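Local atomic coordinates of beta-alanyl-CoA:ammonia lyase 2 (Clostridium propionicum, PDB entry 4MZQ), a protein that probably removes ammonia from beta-alanyl-CoA in a lyase reaction, binds propionyl-coenzyme A and zinc, and adopts the hot-dog fold. Residues Ile48-Gly53 / Ser121-Lys126; Ser82-Phe87 / Thr117-Leu122; Arg28-Trp33 / Lys55-Thr60. One frame throughout, in Å; residues are numbered along the deposited sequence.

Contact 1 of 3, residues Ile48-Gly53 / Ser121-Lys126. With 1VU (propionyl Coenzyme A), chain M.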
# COMPACT_ATOMS: atom_id res chain seq x y z
N ILE A 48 -9.30 0.30 -22.34
CA ILE A 48 -9.43 -0.10 -20.94
C ILE A 48 -10.83 0.20 -20.38
O ILE A 48 -11.22 -0.38 -19.38
CB ILE A 48 -8.36 0.53 -20.02
CG1 ILE A 48 -8.39 2.06 -20.05
CG2 ILE A 48 -6.98 -0.00 -20.36
CD1 ILE A 48 -7.63 2.69 -18.85
N SER A 49 -11.56 1.11 -21.04
CA SER A 49 -12.98 1.38 -20.74
C SER A 49 -13.18 2.13 -19.43
O SER A 49 -12.24 2.33 -18.65
CB SER A 49 -13.80 0.08 -20.73
OG SER A 49 -13.89 -0.46 -19.40
N LEU A 50 -14.42 2.57 -19.20
CA LEU A 50 -14.84 3.09 -17.91
C LEU A 50 -15.96 2.23 -17.33
O LEU A 50 -16.92 1.86 -18.03
CB LEU A 50 -15.31 4.54 -18.03
CG LEU A 50 -14.25 5.56 -18.49
CD1 LEU A 50 -14.92 6.87 -18.93
CD2 LEU A 50 -13.24 5.84 -17.38
N PHE A 51 -15.87 1.92 -16.05
CA PHE A 51 -16.93 1.15 -15.42
C PHE A 51 -18.16 2.04 -15.22
O PHE A 51 -18.08 3.11 -14.63
CB PHE A 51 -16.45 0.57 -14.09
CG PHE A 51 -16.90 -0.84 -13.86
CD1 PHE A 51 -16.03 -1.90 -14.06
CD2 PHE A 51 -18.20 -1.11 -13.46
CE1 PHE A 51 -16.43 -3.20 -13.87
CE2 PHE A 51 -18.62 -2.42 -13.26
CZ PHE A 51 -17.73 -3.47 -13.47
N LEU A 52 -19.31 1.58 -15.71
CA LEU A 52 -20.56 2.34 -15.56
C LEU A 52 -21.23 2.14 -14.20
O LEU A 52 -21.81 3.07 -13.63
CB LEU A 52 -21.57 1.95 -16.64
CG LEU A 52 -21.23 2.35 -18.08
CD1 LEU A 52 -21.90 1.40 -19.05
CD2 LEU A 52 -21.65 3.78 -18.35
N GLY A 53 -21.22 0.90 -13.74
CA GLY A 53 -21.89 0.56 -12.50
C GLY A 53 -22.21 -0.92 -12.42
O GLY A 53 -21.88 -1.69 -13.32
N SER A 121 -21.57 -3.23 -15.80
CA SER A 121 -21.46 -2.78 -17.17
C SER A 121 -20.32 -1.80 -17.33
O SER A 121 -20.01 -1.05 -16.41
CB SER A 121 -22.77 -2.13 -17.63
OG SER A 121 -23.83 -3.06 -17.63
N LEU A 122 -19.71 -1.81 -18.51
CA LEU A 122 -18.60 -0.92 -18.81
C LEU A 122 -18.88 -0.17 -20.11
O LEU A 122 -19.69 -0.61 -20.93
CB LEU A 122 -17.29 -1.71 -18.91
CG LEU A 122 -16.89 -2.48 -17.64
CD1 LEU A 122 -17.44 -3.90 -17.72
CD2 LEU A 122 -15.38 -2.52 -17.44
N PHE A 123 -18.18 0.94 -20.29
CA PHE A 123 -18.40 1.91 -21.36
C PHE A 123 -17.14 2.09 -22.19
O PHE A 123 -16.06 2.30 -21.65
CB PHE A 123 -18.82 3.24 -20.73
CG PHE A 123 -18.90 4.39 -21.70
CD1 PHE A 123 -20.09 4.65 -22.37
CD2 PHE A 123 -17.83 5.25 -21.88
CE1 PHE A 123 -20.19 5.73 -23.24
CE2 PHE A 123 -17.92 6.33 -22.76
CZ PHE A 123 -19.11 6.57 -23.44
N ILE A 124 -17.29 2.03 -23.52
CA ILE A 124 -16.25 2.50 -24.42
C ILE A 124 -16.91 3.43 -25.42
O ILE A 124 -17.79 3.00 -26.17
CB ILE A 124 -15.54 1.36 -25.17
CG1 ILE A 124 -15.01 0.32 -24.18
CG2 ILE A 124 -14.40 1.92 -26.03
CD1 ILE A 124 -14.36 -0.87 -24.86
N ALA A 125 -16.53 4.70 -25.41
CA ALA A 125 -17.06 5.67 -26.36
C ALA A 125 -16.86 5.15 -27.78
O ALA A 125 -15.85 4.50 -28.07
CB ALA A 125 -16.37 7.02 -26.18
N LYS A 126 -17.83 5.43 -28.65
CA LYS A 126 -17.82 4.88 -30.01
C LYS A 126 -16.49 5.12 -30.72
O LYS A 126 -15.94 4.22 -31.35
CB LYS A 126 -18.98 5.46 -30.82
CG LYS A 126 -19.14 4.87 -32.23
CD LYS A 126 -19.31 3.34 -32.22
CE LYS A 126 -20.57 2.89 -31.48
NZ LYS A 126 -20.79 1.39 -31.49
O14 1VU M . -27.06 2.05 -25.56
P2 1VU M . -25.67 1.73 -25.03
O15 1VU M . -24.60 2.66 -25.55
O16 1VU M . -25.33 0.26 -25.07
O13 1VU M . -25.79 2.00 -23.44
C23 1VU M . -25.72 3.31 -22.87
C22 1VU M . -26.41 3.24 -21.52
O12 1VU M . -27.64 2.49 -21.53
C16 1VU M . -25.33 2.58 -20.68
N2 1VU M . -25.39 2.91 -19.25
C21 1VU M . -25.44 1.97 -18.31
N6 1VU M . -25.46 0.63 -18.38
C20 1VU M . -25.52 -0.08 -17.25
N5 1VU M . -25.56 0.50 -16.05
C19 1VU M . -25.53 1.84 -15.94
N4 1VU M . -25.57 2.43 -14.72
C18 1VU M . -25.47 2.61 -17.08
N3 1VU M . -25.45 3.94 -17.33
C17 1VU M . -25.40 4.11 -18.67
O11 1VU M . -24.09 3.11 -21.14
C15 1VU M . -24.28 3.64 -22.46
C14 1VU M . -24.01 5.14 -22.45
O10 1VU M . -24.94 5.84 -21.61
P1 1VU M . -24.86 7.44 -21.48
O8 1VU M . -24.80 8.00 -22.88
O9 1VU M . -25.91 7.92 -20.53
O7 1VU M . -23.39 7.56 -20.83
P 1VU M . -23.04 8.62 -19.67
O5 1VU M . -23.37 10.00 -20.19
O6 1VU M . -23.62 8.10 -18.37
O4 1VU M . -21.45 8.49 -19.64
C13 1VU M . -20.88 7.27 -19.16
C10 1VU M . -19.51 7.57 -18.55
C11 1VU M . -18.79 6.26 -18.25
C12 1VU M . -18.70 8.43 -19.51
C9 1VU M . -19.79 8.37 -17.28
O3 1VU M . -20.88 7.76 -16.58
C8 1VU M . -18.58 8.43 -16.38
O2 1VU M . -17.59 9.08 -16.69
N1 1VU M . -18.69 7.77 -15.24
C7 1VU M . -17.57 7.46 -14.37
C6 1VU M . -16.90 6.18 -14.86
C5 1VU M . -15.74 5.81 -13.96
O1 1VU M . -14.98 6.68 -13.56
N 1VU M . -15.63 4.51 -13.65
C4 1VU M . -14.61 4.02 -12.73
C3 1VU M . -13.16 4.07 -13.26
S 1VU M . -12.88 2.90 -14.62
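L122 sets its CG beside its own backbone N (chi1 -59°), which carries the leucine over one face of the F51 ring. F123, the next residue, points to the opposite face of the sheet by strand alternation, and there CG anti to N (chi1 172°) aims its ring toward the coenzyme. The methine CG of L122 makes a CH-pi contact 4.0 Å from the centroid of the F51 ring, and its CD2 lies 3.5 Å from F51 CD1. A branched leucine suits this place because one branch point can cover an aromatic face. On the opposite surface L52 crosses F123, its CG 3.7 Å from F123 CB, and the F123 ring turns one face to methyl C12 of the pantetheine arm of propionyl-CoA.

L50 and F123 form a hydrogen-bonded antiparallel pair, with F123 N donating a hydrogen bond to L50 O at 2.7 Å. Beyond the non-hydrogen-bonded pair F51-L122 the register slips by one: L52 N reaches S121 O at 2.8 Å, and S121 N reaches G53 O at 2.9 Å. At G53 (phi 158°) a side chain would collide with the carbonyl O of L52, which explains the glycine. The carbonyl of F51 accepts the amide N of the ligand at 3.0 Å, and the small S121 lets the adenine approach its OG, with C20 3.4 Å away. L52 and G53 both facing S121 make a classic beta bulge that lines the coenzyme A site, on the outermost strand of this subunit's hot-dog sheet, which a neighbouring subunit continues at G53.

Contact 2 of 3, residues Ser82-Phe87 / Thr117-Leu122. With 1VU (propionyl Coenzyme A), chain M.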
# COMPACT_ATOMS: atom_id res chain seq x y z
N SER A 82 -22.13 0.46 -24.46
CA SER A 82 -22.08 -0.28 -23.20
C SER A 82 -21.89 -1.78 -23.45
O SER A 82 -22.18 -2.29 -24.52
CB SER A 82 -23.34 -0.05 -22.36
OG SER A 82 -24.41 -0.87 -22.80
N TYR A 83 -21.36 -2.44 -22.43
CA TYR A 83 -21.08 -3.88 -22.44
C TYR A 83 -21.52 -4.39 -21.09
O TYR A 83 -21.08 -3.89 -20.07
CB TYR A 83 -19.58 -4.18 -22.65
CG TYR A 83 -18.95 -3.47 -23.83
CD1 TYR A 83 -18.67 -2.11 -23.78
CD2 TYR A 83 -18.63 -4.17 -24.98
CE1 TYR A 83 -18.11 -1.45 -24.86
CE2 TYR A 83 -18.07 -3.52 -26.07
CZ TYR A 83 -17.80 -2.16 -26.00
OH TYR A 83 -17.23 -1.50 -27.07
N THR A 84 -22.40 -5.39 -21.08
CA THR A 84 -22.91 -5.93 -19.83
C THR A 84 -22.22 -7.26 -19.53
O THR A 84 -22.15 -8.14 -20.39
CB THR A 84 -24.42 -6.09 -19.88
OG1 THR A 84 -25.02 -4.84 -20.23
CG2 THR A 84 -24.97 -6.55 -18.53
N CYS A 85 -21.69 -7.37 -18.32
CA CYS A 85 -20.88 -8.50 -17.90
C CYS A 85 -21.41 -9.13 -16.62
O CYS A 85 -22.09 -8.48 -15.83
CB CYS A 85 -19.43 -8.06 -17.69
SG CYS A 85 -18.68 -7.28 -19.15
N LYS A 86 -21.09 -10.40 -16.44
CA LYS A 86 -21.34 -11.09 -15.19
C LYS A 86 -20.01 -11.43 -14.53
O LYS A 86 -19.01 -11.68 -15.21
CB LYS A 86 -22.17 -12.36 -15.40
CG LYS A 86 -23.64 -12.09 -15.72
CD LYS A 86 -24.58 -12.77 -14.73
CE LYS A 86 -26.03 -12.53 -15.12
NZ LYS A 86 -26.29 -11.10 -15.39
N PHE A 87 -20.03 -11.43 -13.20
CA PHE A 87 -18.84 -11.64 -12.39
C PHE A 87 -19.06 -12.65 -11.26
O PHE A 87 -20.14 -12.73 -10.69
CB PHE A 87 -18.37 -10.32 -11.79
CG PHE A 87 -18.04 -9.27 -12.81
CD1 PHE A 87 -16.79 -9.20 -13.39
CD2 PHE A 87 -19.00 -8.33 -13.19
CE1 PHE A 87 -16.49 -8.21 -14.33
CE2 PHE A 87 -18.71 -7.35 -14.12
CZ PHE A 87 -17.46 -7.30 -14.70
N THR A 117 -21.04 -12.56 -6.30
CA THR A 117 -21.56 -12.49 -7.66
C THR A 117 -21.93 -11.04 -8.00
O THR A 117 -22.16 -10.24 -7.10
CB THR A 117 -22.79 -13.38 -7.87
OG1 THR A 117 -23.85 -12.93 -7.01
CG2 THR A 117 -22.48 -14.84 -7.57
N ALA A 118 -21.96 -10.73 -9.29
CA ALA A 118 -22.37 -9.39 -9.73
C ALA A 118 -22.73 -9.37 -11.19
O ALA A 118 -22.26 -10.19 -11.97
CB ALA A 118 -21.27 -8.39 -9.47
N THR A 119 -23.55 -8.38 -11.54
CA THR A 119 -23.73 -7.98 -12.92
C THR A 119 -23.23 -6.53 -12.99
O THR A 119 -23.61 -5.72 -12.15
CB THR A 119 -25.21 -8.07 -13.37
OG1 THR A 119 -25.67 -9.43 -13.29
CG2 THR A 119 -25.36 -7.55 -14.81
N GLY A 120 -22.37 -6.22 -13.94
CA GLY A 120 -21.89 -4.86 -14.05
C GLY A 120 -21.68 -4.52 -15.51
O GLY A 120 -21.59 -5.42 -16.34
N SER A 121 -21.57 -3.23 -15.80
CA SER A 121 -21.46 -2.78 -17.17
C SER A 121 -20.32 -1.80 -17.33
O SER A 121 -20.01 -1.05 -16.41
CB SER A 121 -22.77 -2.13 -17.63
OG SER A 121 -23.83 -3.06 -17.63
N LEU A 122 -19.71 -1.81 -18.51
CA LEU A 122 -18.60 -0.92 -18.81
C LEU A 122 -18.88 -0.17 -20.11
O LEU A 122 -19.69 -0.61 -20.93
CB LEU A 122 -17.29 -1.71 -18.91
CG LEU A 122 -16.89 -2.48 -17.64
CD1 LEU A 122 -17.44 -3.90 -17.72
CD2 LEU A 122 -15.38 -2.52 -17.44
O14 1VU M . -27.06 2.05 -25.56
P2 1VU M . -25.67 1.73 -25.03
O15 1VU M . -24.60 2.66 -25.55
O16 1VU M . -25.33 0.26 -25.07
O13 1VU M . -25.79 2.00 -23.44
C23 1VU M . -25.72 3.31 -22.87
C22 1VU M . -26.41 3.24 -21.52
O12 1VU M . -27.64 2.49 -21.53
C16 1VU M . -25.33 2.58 -20.68
N2 1VU M . -25.39 2.91 -19.25
C21 1VU M . -25.44 1.97 -18.31
N6 1VU M . -25.46 0.63 -18.38
C20 1VU M . -25.52 -0.08 -17.25
N5 1VU M . -25.56 0.50 -16.05
C19 1VU M . -25.53 1.84 -15.94
N4 1VU M . -25.57 2.43 -14.72
C18 1VU M . -25.47 2.61 -17.08
N3 1VU M . -25.45 3.94 -17.33
C17 1VU M . -25.40 4.11 -18.67
O11 1VU M . -24.09 3.11 -21.14
C15 1VU M . -24.28 3.64 -22.46
C14 1VU M . -24.01 5.14 -22.45
O10 1VU M . -24.94 5.84 -21.61
P1 1VU M . -24.86 7.44 -21.48
O8 1VU M . -24.80 8.00 -22.88
O9 1VU M . -25.91 7.92 -20.53
O7 1VU M . -23.39 7.56 -20.83
P 1VU M . -23.04 8.62 -19.67
O5 1VU M . -23.37 10.00 -20.19
O6 1VU M . -23.62 8.10 -18.37
O4 1VU M . -21.45 8.49 -19.64
C13 1VU M . -20.88 7.27 -19.16
C10 1VU M . -19.51 7.57 -18.55
C11 1VU M . -18.79 6.26 -18.25
C12 1VU M . -18.70 8.43 -19.51
C9 1VU M . -19.79 8.37 -17.28
O3 1VU M . -20.88 7.76 -16.58
C8 1VU M . -18.58 8.43 -16.38
O2 1VU M . -17.59 9.08 -16.69
N1 1VU M . -18.69 7.77 -15.24
C7 1VU M . -17.57 7.46 -14.37
C6 1VU M . -16.90 6.18 -14.86
C5 1VU M . -15.74 5.81 -13.96
O1 1VU M . -14.98 6.68 -13.56
N 1VU M . -15.63 4.51 -13.65
C4 1VU M . -14.61 4.02 -12.73
C3 1VU M . -13.16 4.07 -13.26
S 1VU M . -12.88 2.90 -14.62
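Carbonyl oxygen L122 O is approached by three groups of the facing strand: Y83 N bonds to it at 2.9 Å, the CA-H of S82 points at it with CA 3.3 Å away, and the tyrosine ring of Y83 brings its edge to it in plane, CD1 at 3.4 Å. The OH of Y83 bonds to D45, a zinc ligand, and so is a second-shell contact of the metal site. S82 also holds phosphate oxygen O16 of propionyl-CoA twice, with OG at 2.7 Å and, more loosely, its backbone N at 3.3 Å. Its OG stands between backbone N and carbonyl carbon (chi1 81°), the rotation that brings hydroxyl and N-H to the same oxygen; a small hydroxyl residue is well suited to such a two-point hold.

T84 and S121 make a weak hydroxyl-hydroxyl bond. Further along the same face, K86 bends at chi2 and chi4 to bring NZ within 2.8 Å of T119 OG1. The long chain crosses the threonine obliquely, and lysine's length lets a cationic tip reach the hydroxyl from the neighbouring strand. The other face is apolar: C85 SG touches L122 CD1 at 3.9 Å, and the F87 ring presents its edge to G120 N, where the absence of a side chain suits the tight approach. F87 also meets W33 of helix 27-45, its ring inclined to the indole.

Six backbone bonds join the strands, among them C85 N to G120 O at 2.8 Å. Regular antiparallel pairing of this kind marks the central beta hairpin of strands 82-95 and 106-123 in the hot-dog sheet.

Contact 3 of 3, residues Arg28-Trp33 / Lys55-Thr60. With 1VU (propionyl Coenzyme A), chain R.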
# COMPACT_ATOMS: atom_id res chain seq x y z
N ARG A 28 -12.58 -5.48 -1.93
CA ARG A 28 -11.39 -6.10 -2.53
C ARG A 28 -11.80 -6.92 -3.74
O ARG A 28 -11.08 -7.00 -4.73
CB ARG A 28 -10.65 -6.98 -1.51
CG ARG A 28 -9.46 -7.76 -2.06
CD ARG A 28 -8.35 -6.82 -2.49
NE ARG A 28 -7.23 -7.53 -3.11
CZ ARG A 28 -7.19 -7.86 -4.39
NH1 ARG A 28 -8.19 -7.56 -5.20
NH2 ARG A 28 -6.12 -8.50 -4.86
N ILE A 29 -12.99 -7.52 -3.64
CA ILE A 29 -13.55 -8.30 -4.74
C ILE A 29 -13.90 -7.36 -5.90
O ILE A 29 -13.59 -7.64 -7.05
CB ILE A 29 -14.80 -9.08 -4.30
CG1 ILE A 29 -14.41 -10.14 -3.27
CG2 ILE A 29 -15.52 -9.71 -5.50
CD1 ILE A 29 -15.59 -10.93 -2.70
N VAL A 30 -14.55 -6.25 -5.57
CA VAL A 30 -14.94 -5.28 -6.59
C VAL A 30 -13.73 -4.67 -7.28
O VAL A 30 -13.77 -4.42 -8.49
CB VAL A 30 -15.81 -4.19 -5.96
CG1 VAL A 30 -16.30 -3.22 -7.03
CG2 VAL A 30 -17.00 -4.83 -5.26
N ASN A 31 -12.65 -4.45 -6.52
CA ASN A 31 -11.37 -4.04 -7.09
C ASN A 31 -10.99 -5.01 -8.20
O ASN A 31 -10.69 -4.61 -9.32
CB ASN A 31 -10.27 -3.99 -6.01
CG ASN A 31 -9.07 -3.13 -6.42
OD1 ASN A 31 -8.74 -3.01 -7.59
ND2 ASN A 31 -8.43 -2.53 -5.44
N GLN A 32 -11.05 -6.30 -7.89
CA GLN A 32 -10.55 -7.27 -8.85
C GLN A 32 -11.47 -7.35 -10.06
O GLN A 32 -11.00 -7.47 -11.18
CB GLN A 32 -10.39 -8.64 -8.22
CG GLN A 32 -9.36 -9.47 -8.97
CD GLN A 32 -7.99 -8.85 -8.91
OE1 GLN A 32 -7.56 -8.37 -7.85
NE2 GLN A 32 -7.30 -8.81 -10.05
N TRP A 33 -12.78 -7.29 -9.82
CA TRP A 33 -13.74 -7.31 -10.91
C TRP A 33 -13.56 -6.12 -11.85
O TRP A 33 -13.79 -6.24 -13.06
CB TRP A 33 -15.16 -7.33 -10.35
CG TRP A 33 -15.60 -8.66 -9.80
CD1 TRP A 33 -15.06 -9.89 -10.07
CD2 TRP A 33 -16.69 -8.89 -8.90
NE1 TRP A 33 -15.76 -10.87 -9.40
CE2 TRP A 33 -16.77 -10.28 -8.68
CE3 TRP A 33 -17.61 -8.05 -8.26
CZ2 TRP A 33 -17.72 -10.84 -7.84
CZ3 TRP A 33 -18.56 -8.61 -7.43
CH2 TRP A 33 -18.61 -9.99 -7.22
N LYS A 55 -25.46 -3.64 -11.48
CA LYS A 55 -26.89 -3.81 -11.26
C LYS A 55 -27.09 -4.39 -9.86
O LYS A 55 -27.95 -3.95 -9.10
CB LYS A 55 -27.50 -4.73 -12.32
N ASP A 56 -26.25 -5.36 -9.53
CA ASP A 56 -26.26 -5.98 -8.22
C ASP A 56 -24.90 -6.56 -7.88
O ASP A 56 -24.13 -6.94 -8.76
CB ASP A 56 -27.32 -7.08 -8.13
N ILE A 57 -24.62 -6.63 -6.59
CA ILE A 57 -23.41 -7.28 -6.08
C ILE A 57 -23.88 -8.04 -4.86
O ILE A 57 -24.59 -7.46 -4.04
CB ILE A 57 -22.30 -6.30 -5.69
CG1 ILE A 57 -21.74 -5.59 -6.93
CG2 ILE A 57 -21.19 -7.04 -4.92
CD1 ILE A 57 -20.66 -4.60 -6.59
N GLU A 58 -23.53 -9.32 -4.74
CA GLU A 58 -23.81 -10.04 -3.50
C GLU A 58 -22.51 -10.58 -2.94
O GLU A 58 -21.75 -11.20 -3.68
CB GLU A 58 -24.80 -11.18 -3.73
CG GLU A 58 -25.33 -11.79 -2.42
CD GLU A 58 -26.67 -12.51 -2.60
OE1 GLU A 58 -27.55 -12.33 -1.73
OE2 GLU A 58 -26.83 -13.25 -3.59
N PHE A 59 -22.24 -10.30 -1.67
CA PHE A 59 -21.10 -10.89 -0.97
C PHE A 59 -21.61 -12.09 -0.18
O PHE A 59 -22.34 -11.93 0.79
CB PHE A 59 -20.42 -9.88 -0.04
CG PHE A 59 -19.97 -8.61 -0.73
CD1 PHE A 59 -18.98 -8.65 -1.71
CD2 PHE A 59 -20.50 -7.38 -0.37
CE1 PHE A 59 -18.56 -7.47 -2.34
CE2 PHE A 59 -20.07 -6.21 -0.98
CZ PHE A 59 -19.10 -6.26 -1.97
N THR A 60 -21.23 -13.29 -0.60
CA THR A 60 -21.93 -14.49 -0.16
C THR A 60 -21.19 -15.31 0.90
O THR A 60 -21.80 -16.12 1.58
CB THR A 60 -22.22 -15.42 -1.35
OG1 THR A 60 -21.02 -15.61 -2.11
CG2 THR A 60 -23.27 -14.82 -2.25
O14 1VU R . -35.01 -10.31 7.11
P2 1VU R . -33.68 -9.66 7.42
O15 1VU R . -32.88 -10.37 8.48
O16 1VU R . -33.73 -8.16 7.63
O13 1VU R . -32.92 -9.87 6.02
C23 1VU R . -32.29 -11.10 5.65
C22 1VU R . -32.15 -11.12 4.15
O12 1VU R . -33.33 -10.61 3.54
C16 1VU R . -30.97 -10.18 3.96
N2 1VU R . -30.15 -10.37 2.73
C21 1VU R . -29.87 -9.40 1.87
N6 1VU R . -30.23 -8.09 1.82
C20 1VU R . -29.80 -7.31 0.81
N5 1VU R . -29.02 -7.81 -0.15
C19 1VU R . -28.64 -9.11 -0.14
N4 1VU R . -27.85 -9.58 -1.14
C18 1VU R . -29.07 -9.93 0.89
N3 1VU R . -28.87 -11.24 1.19
C17 1VU R . -29.54 -11.50 2.33
O11 1VU R . -30.11 -10.43 5.07
C15 1VU R . -30.85 -11.03 6.14
C14 1VU R . -30.31 -12.40 6.54
O10 1VU R . -30.39 -13.28 5.42
P1 1VU R . -29.99 -14.84 5.51
O8 1VU R . -30.48 -15.37 6.84
O9 1VU R . -30.38 -15.49 4.21
O7 1VU R . -28.39 -14.70 5.61
P 1VU R . -27.36 -15.32 4.53
O5 1VU R . -27.47 -16.83 4.54
O6 1VU R . -27.49 -14.55 3.23
O4 1VU R . -26.00 -14.92 5.28
C13 1VU R . -25.57 -13.56 5.29
C10 1VU R . -24.08 -13.50 5.56
C11 1VU R . -23.64 -12.04 5.63
C12 1VU R . -23.75 -14.22 6.86
C9 1VU R . -23.37 -14.19 4.38
O3 1VU R . -23.99 -13.72 3.16
C8 1VU R . -21.91 -13.87 4.33
O2 1VU R . -21.12 -14.37 5.14
N1 1VU R . -21.53 -13.04 3.36
C7 1VU R . -20.19 -12.46 3.27
C6 1VU R . -20.16 -11.07 3.92
C5 1VU R . -18.82 -10.41 3.75
O1 1VU R . -17.78 -11.07 3.84
N 1VU R . -18.86 -9.10 3.51
C4 1VU R . -17.66 -8.31 3.24
C3 1VU R . -16.77 -8.13 4.46
S 1VU R . -17.47 -6.98 5.68
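V30 meets both I57 and F59 at about right angles, packing helix 27-45 against strand 50-59 as in the hot-dog fold, where the sheet wraps around a long central helix. The short axes pass 10.7 Å apart, a separation spanned entirely by apolar side chains; no hydrogen bond crosses. V30 places CG2 beside its own backbone N, with CG1 anti to it (chi1 -177°), and this one methyl does the touching: it approaches I57 CD1 to 3.9 Å and comes in at the edge of the F59 ring, 4.2 Å from CZ. A compact valine suits a spot between two larger residues.

W33 and I57 lie alongside each other, pointing opposite ways. I57 CG2 lies in the indole plane at its edge, 4.0 Å from CZ3, and the same methyl sits over one face of the F59 ring, so a single branch of the isoleucine serves both aromatics. I29 covers a face of the indole with its CG2 and reaches F59 CD1 with CD1 at 4.2 Å. The polar end of W33 is satisfied by E88 O.

The strand's outer side serves a propionyl-CoA shared with a second subunit. F59 O accepts the pantetheine amide N1 at 2.9 Å. The extended E58 side chain, its carboxylate reaching the adenine amino group, ends with OE1 2.8 Å from N4.

Overall arrangement
All three contacts belong to one antiparallel sheet and the helix it wraps. Along the chain the segments of contacts 1 and 3 alternate, whereas contact 3 closes before contact 2 opens. Contacts 1 and 2, centres 10 Å apart, share S121 and L122 on strand 106-123, the neighbour of both strand 82-95 and strand 50-59. Contact 3 lies about 11 Å from contact 2 and 17 Å from contact 1, measured between centres, and adds helix 27-45. Strand 50-59 thus helps bind two coenzymes: its start holds the one also bound by contact 2, its end another. Each coenzyme is hydrogen-bonded by residues of two subunits, so assembly completes the binding sites.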